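Local coordinates for uncharacterized protein SP1917 (PDB 3C9P) that is of unknown function but belongs to a conserved bacterial family, DUF2200, and folds as a small, mainly helical single-chain protein, at residues Ser39-Tyr44 with Pro67-Glu72; Lys12-Tyr17 with Ala51-Asp56. All coordinates share one frame; numbering follows the deposited sequence. Where two conformers were deposited one is given.

Interaction 1. Residues Ser39-Tyr44 with Pro67-Glu72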
ATOM      1  N   SER A  39      -0.230   7.335  -0.429  1.00 10.72           N
ATOM      2  CA  SER A  39       0.409   8.554  -0.947  1.00 11.28           C
ATOM      3  C   SER A  39       1.898   8.656  -0.532  1.00 11.81           C
ATOM      4  O   SER A  39       2.772   8.930  -1.350  1.00 11.26           O
ATOM      5  CB  SER A  39      -0.347   9.772  -0.425  1.00 11.35           C
ATOM      6  OG  SER A  39       0.282  10.976  -0.870  1.00 12.12           O
ATOM      7  N   TRP A  40       2.169   8.419   0.745  1.00 11.86           N
ATOM      8  CA  TRP A  40       3.539   8.432   1.258  1.00 12.21           C
ATOM      9  C   TRP A  40       4.440   7.447   0.510  1.00 11.87           C
ATOM     10  O   TRP A  40       5.516   7.808   0.036  1.00 11.13           O
ATOM     11  CB  TRP A  40       3.530   8.127   2.762  1.00 12.34           C
ATOM     12  CG  TRP A  40       4.908   8.073   3.346  1.00 12.90           C
ATOM     13  CD1 TRP A  40       5.704   9.116   3.700  1.00 15.02           C
ATOM     14  CD2 TRP A  40       5.637   6.895   3.638  1.00 13.42           C
ATOM     15  NE1 TRP A  40       6.892   8.658   4.205  1.00 14.26           N
ATOM     16  CE2 TRP A  40       6.868   7.291   4.187  1.00 14.20           C
ATOM     17  CE3 TRP A  40       5.343   5.528   3.532  1.00 15.07           C
ATOM     18  CZ2 TRP A  40       7.829   6.380   4.591  1.00 15.25           C
ATOM     19  CZ3 TRP A  40       6.311   4.616   3.920  1.00 15.08           C
ATOM     20  CH2 TRP A  40       7.525   5.048   4.472  1.00 14.19           C
ATOM     21  N   LEU A  41       3.970   6.217   0.366  1.00 10.86           N
ATOM     22  CA  LEU A  41       4.746   5.162  -0.279  1.00 12.19           C
ATOM     23  C   LEU A  41       5.055   5.435  -1.741  1.00 11.98           C
ATOM     24  O   LEU A  41       6.203   5.269  -2.189  1.00 11.38           O
ATOM     25  CB  LEU A  41       4.009   3.808  -0.178  1.00 11.58           C
ATOM     26  CG  LEU A  41       4.637   2.671  -0.969  1.00 12.23           C
ATOM     27  CD1 LEU A  41       6.028   2.291  -0.369  1.00 13.96           C
ATOM     28  CD2 LEU A  41       3.715   1.456  -0.968  1.00 11.48           C
ATOM     29  N   THR A  42       4.029   5.843  -2.480  1.00 11.76           N
ATOM     30  CA  THR A  42       4.106   5.889  -3.935  1.00 11.30           C
ATOM     31  C   THR A  42       4.458   7.265  -4.510  1.00 11.21           C
ATOM     32  O   THR A  42       4.905   7.352  -5.645  1.00 11.95           O
ATOM     33  CB  THR A  42       2.758   5.469  -4.538  1.00 11.59           C
ATOM     34  OG1 THR A  42       1.779   6.396  -4.092  1.00 11.80           O
ATOM     35  CG2 THR A  42       2.361   4.038  -4.090  1.00 11.20           C
ATOM     36  N   GLY A  43       4.242   8.336  -3.755  1.00 10.95           N
ATOM     37  CA  GLY A  43       4.420   9.688  -4.289  1.00 11.73           C
ATOM     38  C   GLY A  43       3.174  10.263  -4.967  1.00 12.28           C
ATOM     39  O   GLY A  43       3.152  11.436  -5.315  1.00 13.07           O
ATOM     40  N   TYR A  44       2.141   9.444  -5.174  1.00 12.71           N
ATOM     41  CA  TYR A  44       0.831   9.938  -5.642  1.00 13.26           C
ATOM     42  C   TYR A  44       0.255  10.885  -4.593  1.00 14.00           C
ATOM     43  O   TYR A  44       0.380  10.605  -3.393  1.00 12.65           O
ATOM     44  CB  TYR A  44      -0.154   8.783  -5.749  1.00 12.73           C
ATOM     45  CG  TYR A  44      -0.059   7.934  -6.994  1.00 13.05           C
ATOM     46  CD1 TYR A  44      -0.255   8.475  -8.263  1.00 12.16           C
ATOM     47  CD2 TYR A  44       0.153   6.559  -6.887  1.00 13.35           C
ATOM     48  CE1 TYR A  44      -0.200   7.646  -9.420  1.00 11.79           C
ATOM     49  CE2 TYR A  44       0.206   5.743  -8.006  1.00 11.83           C
ATOM     50  CZ  TYR A  44       0.040   6.292  -9.269  1.00 13.02           C
ATOM     51  OH  TYR A  44       0.062   5.441 -10.359  1.00 12.02           O
ATOM     52  N   PRO A  67       4.530   7.872  -9.077  1.00 12.47           N
ATOM     53  CA  PRO A  67       5.474   8.934  -9.479  1.00 11.81           C
ATOM     54  C   PRO A  67       6.822   8.946  -8.763  1.00 11.35           C
ATOM     55  O   PRO A  67       7.816   9.358  -9.352  1.00 12.52           O
ATOM     56  CB  PRO A  67       4.721  10.241  -9.167  1.00 12.37           C
ATOM     57  CG  PRO A  67       3.498   9.861  -8.435  1.00 12.61           C
ATOM     58  CD  PRO A  67       3.331   8.380  -8.386  1.00 11.71           C
ATOM     59  N   TYR A  68       6.874   8.538  -7.501  1.00 11.34           N
ATOM     60  CA  TYR A  68       8.102   8.707  -6.738  1.00 11.74           C
ATOM     61  C   TYR A  68       8.098   7.835  -5.491  1.00 11.85           C
ATOM     62  O   TYR A  68       7.630   8.260  -4.434  1.00 11.63           O
ATOM     63  CB  TYR A  68       8.279  10.164  -6.308  1.00 12.72           C
ATOM     64  CG  TYR A  68       9.723  10.554  -6.088  1.00 15.14           C
ATOM     65  CD1 TYR A  68      10.411  10.198  -4.923  1.00 15.78           C
ATOM     66  CD2 TYR A  68      10.406  11.282  -7.069  1.00 15.48           C
ATOM     67  CE1 TYR A  68      11.765  10.568  -4.768  1.00 18.56           C
ATOM     68  CE2 TYR A  68      11.726  11.656  -6.916  1.00 17.72           C
ATOM     69  CZ  TYR A  68      12.402  11.292  -5.776  1.00 17.67           C
ATOM     70  OH  TYR A  68      13.724  11.704  -5.665  1.00 19.85           O
ATOM     71  N   TYR A  69       8.659   6.638  -5.595  1.00 11.44           N
ATOM     72  CA  TYR A  69       8.671   5.756  -4.425  1.00 11.84           C
ATOM     73  C   TYR A  69       9.588   6.334  -3.374  1.00 12.22           C
ATOM     74  O   TYR A  69      10.717   6.746  -3.695  1.00 12.62           O
ATOM     75  CB  TYR A  69       9.128   4.361  -4.835  1.00 11.35           C
ATOM     76  CG  TYR A  69       8.008   3.547  -5.454  1.00 13.48           C
ATOM     77  CD1 TYR A  69       7.040   2.943  -4.631  1.00 14.57           C
ATOM     78  CD2 TYR A  69       7.914   3.381  -6.836  1.00 13.23           C
ATOM     79  CE1 TYR A  69       6.013   2.201  -5.166  1.00 15.24           C
ATOM     80  CE2 TYR A  69       6.874   2.616  -7.395  1.00 14.35           C
ATOM     81  CZ  TYR A  69       5.945   2.030  -6.539  1.00 13.52           C
ATOM     82  OH  TYR A  69       4.930   1.288  -7.033  1.00 13.91           O
ATOM     83  N   VAL A  70       9.114   6.354  -2.128  1.00 12.76           N
ATOM     84  CA  VAL A  70       9.838   7.008  -1.023  1.00 13.39           C
ATOM     85  C   VAL A  70      11.051   6.148  -0.629  1.00 13.80           C
ATOM     86  O   VAL A  70      10.941   4.912  -0.565  1.00 13.48           O
ATOM     87  CB  VAL A  70       8.866   7.288   0.171  1.00 13.73           C
ATOM     88  CG1 VAL A  70       8.486   5.990   0.909  1.00 12.16           C
ATOM     89  CG2 VAL A  70       9.407   8.343   1.151  1.00 15.91           C
ATOM     90  N   PRO A  71      12.223   6.783  -0.421  1.00 14.09           N
ATOM     91  CA  PRO A  71      13.418   6.022  -0.071  1.00 14.40           C
ATOM     92  C   PRO A  71      13.246   5.142   1.184  1.00 13.55           C
ATOM     93  O   PRO A  71      13.770   4.041   1.224  1.00 12.59           O
ATOM     94  CB  PRO A  71      14.494   7.110   0.150  1.00 14.70           C
ATOM     95  CG  PRO A  71      14.018   8.283  -0.647  1.00 15.85           C
ATOM     96  CD  PRO A  71      12.508   8.222  -0.585  1.00 14.77           C
ATOM     97  N   GLU A  72      12.480   5.613   2.164  1.00 13.02           N
ATOM     98  CA  GLU A  72      12.359   4.922   3.446  1.00 12.24           C
ATOM     99  C   GLU A  72      11.562   3.618   3.344  1.00 11.81           C
ATOM    100  O   GLU A  72      11.442   2.877   4.316  1.00 12.43           O
ATOM    101  CB  GLU A  72      11.725   5.866   4.476  1.00 12.60           C
ATOM    102  CG  GLU A  72      12.672   6.996   4.943  1.00 15.54           C
ATOM    103  CD  GLU A  72      12.818   8.153   3.930  1.00 20.73           C
ATOM    104  OE1 GLU A  72      12.074   8.210   2.918  1.00 21.03           O
ATOM    105  OE2 GLU A  72      13.675   9.024   4.163  1.00 20.63           O
TER
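Val70 N and Tyr68 N donate to Leu41 O and Thr42 O, so an extended loop is bonded to the last two carbonyls of helix 31-42. The bonds measure 3.1 Å from Val70 N to Leu41 O and 3.0 Å from Tyr68 N to Thr42 O. Both N-H groups point almost straight at their acceptors, with angles near 160°. Between them, Tyr69 CA makes a CA-H...O contact with Leu41 O.

Gly43 follows the helix with positive phi. It turns the chain where the backbone of Tyr68 lies close.

Val70 points toward the helix end. Its CG1 lies between the backbone N and the carbonyl carbon (chi1 72°), which sets this methyl over one face of Trp40. The CH-pi distance from Val70 CG1 to the centroid of the six-membered ring of Trp40 is 3.7 Å, only 8° off the ring normal. Glu72 CB approaches the same ring at CZ2, 3.9 Å away. Trp40 also packs on helices 91-107 and 112-119, and its NE1 is hydrogen-bonded to Glu120.

At the other end, Pro67 CD sits over the centre of the Tyr44 ring, 3.6 Å from its centroid. Pro67 CG meets the backbone of Gly43. Tyr44 OH bonds to Phe62 O, and Tyr69 OH to Phe63 O. Thr42 OG1 accepts from Tyr44 N in an ST turn and also hydrogen-bonds to Thr38 O, one turn back in the helix. Ser39 OG donates to Tyr44 O at 2.6 Å, in the carbonyl plane.

Carbonyls at a helix C-terminus lack partners within the helix. Here the loop supplies two of them. Aliphatic groups over two aromatic faces flank these bonds, so polar and apolar contacts together join the loop to the helix end.

Interaction 2. Residues Lys12-Tyr17 with Ala51-Asp56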
ATOM      1  N   LYS A  12      -8.650  -5.002 -11.163  1.00 11.81           N
ATOM      2  CA  LYS A  12      -8.898  -3.556 -11.192  1.00 12.40           C
ATOM      3  C   LYS A  12      -8.447  -2.852  -9.917  1.00 11.28           C
ATOM      4  O   LYS A  12      -8.753  -3.302  -8.812  1.00 11.16           O
ATOM      5  CB  LYS A  12     -10.369  -3.264 -11.497  1.00 12.75           C
ATOM      6  CG  LYS A  12     -10.827  -3.796 -12.864  1.00 17.44           C
ATOM      7  CD  LYS A  12     -10.096  -3.151 -14.015  1.00 21.12           C
ATOM      8  CE  LYS A  12     -10.626  -3.640 -15.414  1.00 22.87           C
ATOM      9  NZ  LYS A  12     -11.966  -4.286 -15.398  1.00 25.24           N
ATOM     10  N   PHE A  13      -7.719  -1.740 -10.080  1.00 11.35           N
ATOM     11  CA  PHE A  13      -7.281  -0.946  -8.935  1.00 10.92           C
ATOM     12  C   PHE A  13      -8.409  -0.658  -7.944  1.00 11.05           C
ATOM     13  O   PHE A  13      -8.252  -0.848  -6.737  1.00 11.53           O
ATOM     14  CB  PHE A  13      -6.655   0.393  -9.377  1.00 10.93           C
ATOM     15  CG  PHE A  13      -6.412   1.323  -8.233  1.00 11.63           C
ATOM     16  CD1 PHE A  13      -5.335   1.112  -7.365  1.00 11.41           C
ATOM     17  CD2 PHE A  13      -7.305   2.371  -7.968  1.00 12.15           C
ATOM     18  CE1 PHE A  13      -5.126   1.962  -6.269  1.00 12.98           C
ATOM     19  CE2 PHE A  13      -7.118   3.191  -6.875  1.00 11.42           C
ATOM     20  CZ  PHE A  13      -6.023   2.993  -6.015  1.00 10.72           C
ATOM     21  N   ALA A  14      -9.546  -0.189  -8.439  1.00 10.33           N
ATOM     22  CA  ALA A  14     -10.537   0.377  -7.539  1.00 10.97           C
ATOM     23  C   ALA A  14     -11.073  -0.668  -6.548  1.00 11.17           C
ATOM     24  O   ALA A  14     -11.070  -0.437  -5.350  1.00 11.01           O
ATOM     25  CB  ALA A  14     -11.660   1.099  -8.316  1.00 10.02           C
ATOM     26  N   ALA A  15     -11.502  -1.825  -7.043  1.00 10.73           N
ATOM     27  CA  ALA A  15     -11.932  -2.912  -6.176  1.00 11.76           C
ATOM     28  C   ALA A  15     -10.873  -3.401  -5.207  1.00 11.87           C
ATOM     29  O   ALA A  15     -11.160  -3.637  -4.028  1.00 11.84           O
ATOM     30  CB  ALA A  15     -12.424  -4.080  -7.010  1.00 10.90           C
ATOM     31  N   VAL A  16      -9.653  -3.598  -5.696  1.00 11.62           N
ATOM     32  CA  VAL A  16      -8.563  -4.028  -4.804  1.00 11.46           C
ATOM     33  C   VAL A  16      -8.307  -2.997  -3.681  1.00 11.60           C
ATOM     34  O   VAL A  16      -8.169  -3.369  -2.502  1.00  9.57           O
ATOM     35  CB  VAL A  16      -7.248  -4.355  -5.590  1.00 11.55           C
ATOM     36  CG1 VAL A  16      -6.122  -4.786  -4.606  1.00 10.85           C
ATOM     37  CG2 VAL A  16      -7.519  -5.501  -6.625  1.00 11.05           C
ATOM     38  N   TYR A  17      -8.215  -1.716  -4.055  1.00 10.90           N
ATOM     39  CA  TYR A  17      -7.935  -0.662  -3.095  1.00 11.85           C
ATOM     40  C   TYR A  17      -9.073  -0.486  -2.097  1.00 11.70           C
ATOM     41  O   TYR A  17      -8.837  -0.299  -0.871  1.00 12.34           O
ATOM     42  CB  TYR A  17      -7.624   0.657  -3.843  1.00 11.96           C
ATOM     43  CG  TYR A  17      -7.166   1.766  -2.943  1.00 13.15           C
ATOM     44  CD1 TYR A  17      -5.881   1.741  -2.368  1.00 13.21           C
ATOM     45  CD2 TYR A  17      -8.002   2.848  -2.667  1.00 13.88           C
ATOM     46  CE1 TYR A  17      -5.455   2.761  -1.526  1.00 13.96           C
ATOM     47  CE2 TYR A  17      -7.578   3.892  -1.831  1.00 14.09           C
ATOM     48  CZ  TYR A  17      -6.307   3.824  -1.264  1.00 13.56           C
ATOM     49  OH  TYR A  17      -5.887   4.831  -0.451  1.00 13.00           O
ATOM     50  N   ALA A  51      -8.739   9.828  -7.593  1.00 16.11           N
ATOM     51  CA  ALA A  51      -9.124   9.939  -9.009  1.00 16.18           C
ATOM     52  C   ALA A  51      -9.100   8.559  -9.685  1.00 16.42           C
ATOM     53  O   ALA A  51      -9.963   8.253 -10.524  1.00 15.33           O
ATOM     54  CB  ALA A  51      -8.216  10.953  -9.752  1.00 16.60           C
ATOM     55  N   CYS A  52      -8.142   7.712  -9.282  1.00 16.55           N
ATOM     56  CA  CYS A  52      -8.002   6.363  -9.844  1.00 17.52           C
ATOM     57  C   CYS A  52      -9.189   5.440  -9.552  1.00 17.36           C
ATOM     58  O   CYS A  52      -9.383   4.439 -10.242  1.00 16.56           O
ATOM     59  CB  CYS A  52      -6.720   5.689  -9.353  1.00 17.68           C
ATOM     60  SG  CYS A  52      -5.195   6.442  -9.988  1.00 22.44           S
ATOM     61  N   LEU A  53      -9.969   5.767  -8.524  1.00 17.05           N
ATOM     62  CA  LEU A  53     -11.182   5.019  -8.234  1.00 17.25           C
ATOM     63  C   LEU A  53     -12.186   5.138  -9.378  1.00 17.87           C
ATOM     64  O   LEU A  53     -13.046   4.270  -9.538  1.00 17.81           O
ATOM     65  CB  LEU A  53     -11.833   5.503  -6.931  1.00 16.49           C
ATOM     66  CG  LEU A  53     -11.028   5.249  -5.656  1.00 16.78           C
ATOM     67  CD1 LEU A  53     -11.778   5.848  -4.477  1.00 13.54           C
ATOM     68  CD2 LEU A  53     -10.769   3.731  -5.498  1.00 12.52           C
ATOM     69  N   ASP A  54     -12.108   6.218 -10.154  1.00 17.90           N
ATOM     70  CA  ASP A  54     -13.058   6.410 -11.274  1.00 19.26           C
ATOM     71  C   ASP A  54     -12.434   6.042 -12.628  1.00 20.40           C
ATOM     72  O   ASP A  54     -12.939   6.415 -13.692  1.00 21.50           O
ATOM     73  CB  ASP A  54     -13.582   7.850 -11.285  1.00 19.71           C
ATOM     74  CG  ASP A  54     -14.748   8.037 -12.252  1.00 20.45           C
ATOM     75  OD1 ASP A  54     -15.674   7.208 -12.244  1.00 21.94           O
ATOM     76  OD2 ASP A  54     -14.733   9.015 -13.018  1.00 22.54           O
ATOM     77  N   ARG A  55     -11.333   5.296 -12.581  1.00 20.45           N
ATOM     78  CA  ARG A  55     -10.650   4.823 -13.776  1.00 21.91           C
ATOM     79  C   ARG A  55     -10.618   3.292 -13.777  1.00 20.61           C
ATOM     80  O   ARG A  55     -10.801   2.654 -12.728  1.00 20.07           O
ATOM     81  CB  ARG A  55      -9.240   5.428 -13.849  1.00 21.60           C
ATOM     82  CG  ARG A  55      -9.261   6.937 -14.141  1.00 24.39           C
ATOM     83  CD  ARG A  55      -7.869   7.580 -14.261  1.00 26.83           C
ATOM     84  NE  ARG A  55      -7.323   7.566 -15.631  1.00 35.44           N
ATOM     85  CZ  ARG A  55      -6.179   6.976 -15.992  1.00 39.65           C
ATOM     86  NH1 ARG A  55      -5.424   6.338 -15.091  1.00 41.43           N
ATOM     87  NH2 ARG A  55      -5.777   7.025 -17.263  1.00 40.68           N
ATOM     88  N   ASP A  56     -10.413   2.712 -14.954  1.00 20.24           N
ATOM     89  CA  ASP A  56     -10.384   1.245 -15.023  0.50 20.18           C
ATOM     90  C   ASP A  56      -8.967   0.686 -14.969  1.00 20.15           C
ATOM     91  O   ASP A  56      -8.722  -0.497 -15.259  1.00 21.53           O
ATOM     92  CB  ASP A  56     -11.188   0.717 -16.209  0.50 20.31           C
ATOM     93  CG  ASP A  56     -12.678   0.736 -15.946  0.50 21.47           C
ATOM     94  OD1 ASP A  56     -13.150   0.028 -15.002  0.50 23.06           O
ATOM     95  OD2 ASP A  56     -13.378   1.457 -16.689  0.50 23.23           O
TER
HETATM   96  O   HOH W   1      -9.596   0.682 -11.406  1.00 16.04           O
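Phe13 carries its ring anti to the backbone N (chi1 170°), which brings the CD2-CE2 side against Cys52. Leu53 has CG anti to the carbonyl carbon (chi1 -66°) and an extended chi2, and its CD2 reaches in among Phe13, Ala14 and Tyr17.

Phe13 CE2 lies 3.5 Å from Cys52 CB. The sulfur stands farther off: Cys52 SG is 5.3 Å from the centroid of the Phe13 ring, above its face. Leu53 CD2 is 3.9 Å from Phe13 CE2 and 4.1 Å from Tyr17 CD2. The small Ala14 lets the backbones come close, its CB resting 3.7 Å from Leu53 O.

A water bridges the two segments. It accepts from Ala14 N at 3.1 Å and donates to Arg55 O at 2.7 Å. An N-H of the first helical turn is satisfied in this way. The Lys12 side chain bends at chi2, and its CD passes close to the backbone O of Asp56.

The contact joins the start of helix 13-26 to the Cys52-Arg55 type I turn. Phe13 also packs against Tyr59 of helix 59-64 and bonds through its backbone to Val57. Tyr17 packs on helix 31-42, where its OH bonds to His35.

Interactions 1 and 2 lie 18 Å apart between centres, with nearest atoms about 5 Å apart and no direct touch. Their segments alternate along the chain. Helix 31-42 and helix 46-52 follow each other; the end of the first enters interaction 1, and the end of the second enters interaction 2. Phe62 of helix 59-64 links the two: its ring stacks with Tyr44 of interaction 1 and with Phe13 of interaction 2. Val49 of helix 46-52 also touches Tyr44, Phe13 and Tyr17. Both contacts thus border a shared aromatic and aliphatic cluster. All four segments belong to the conserved DUF2200 region.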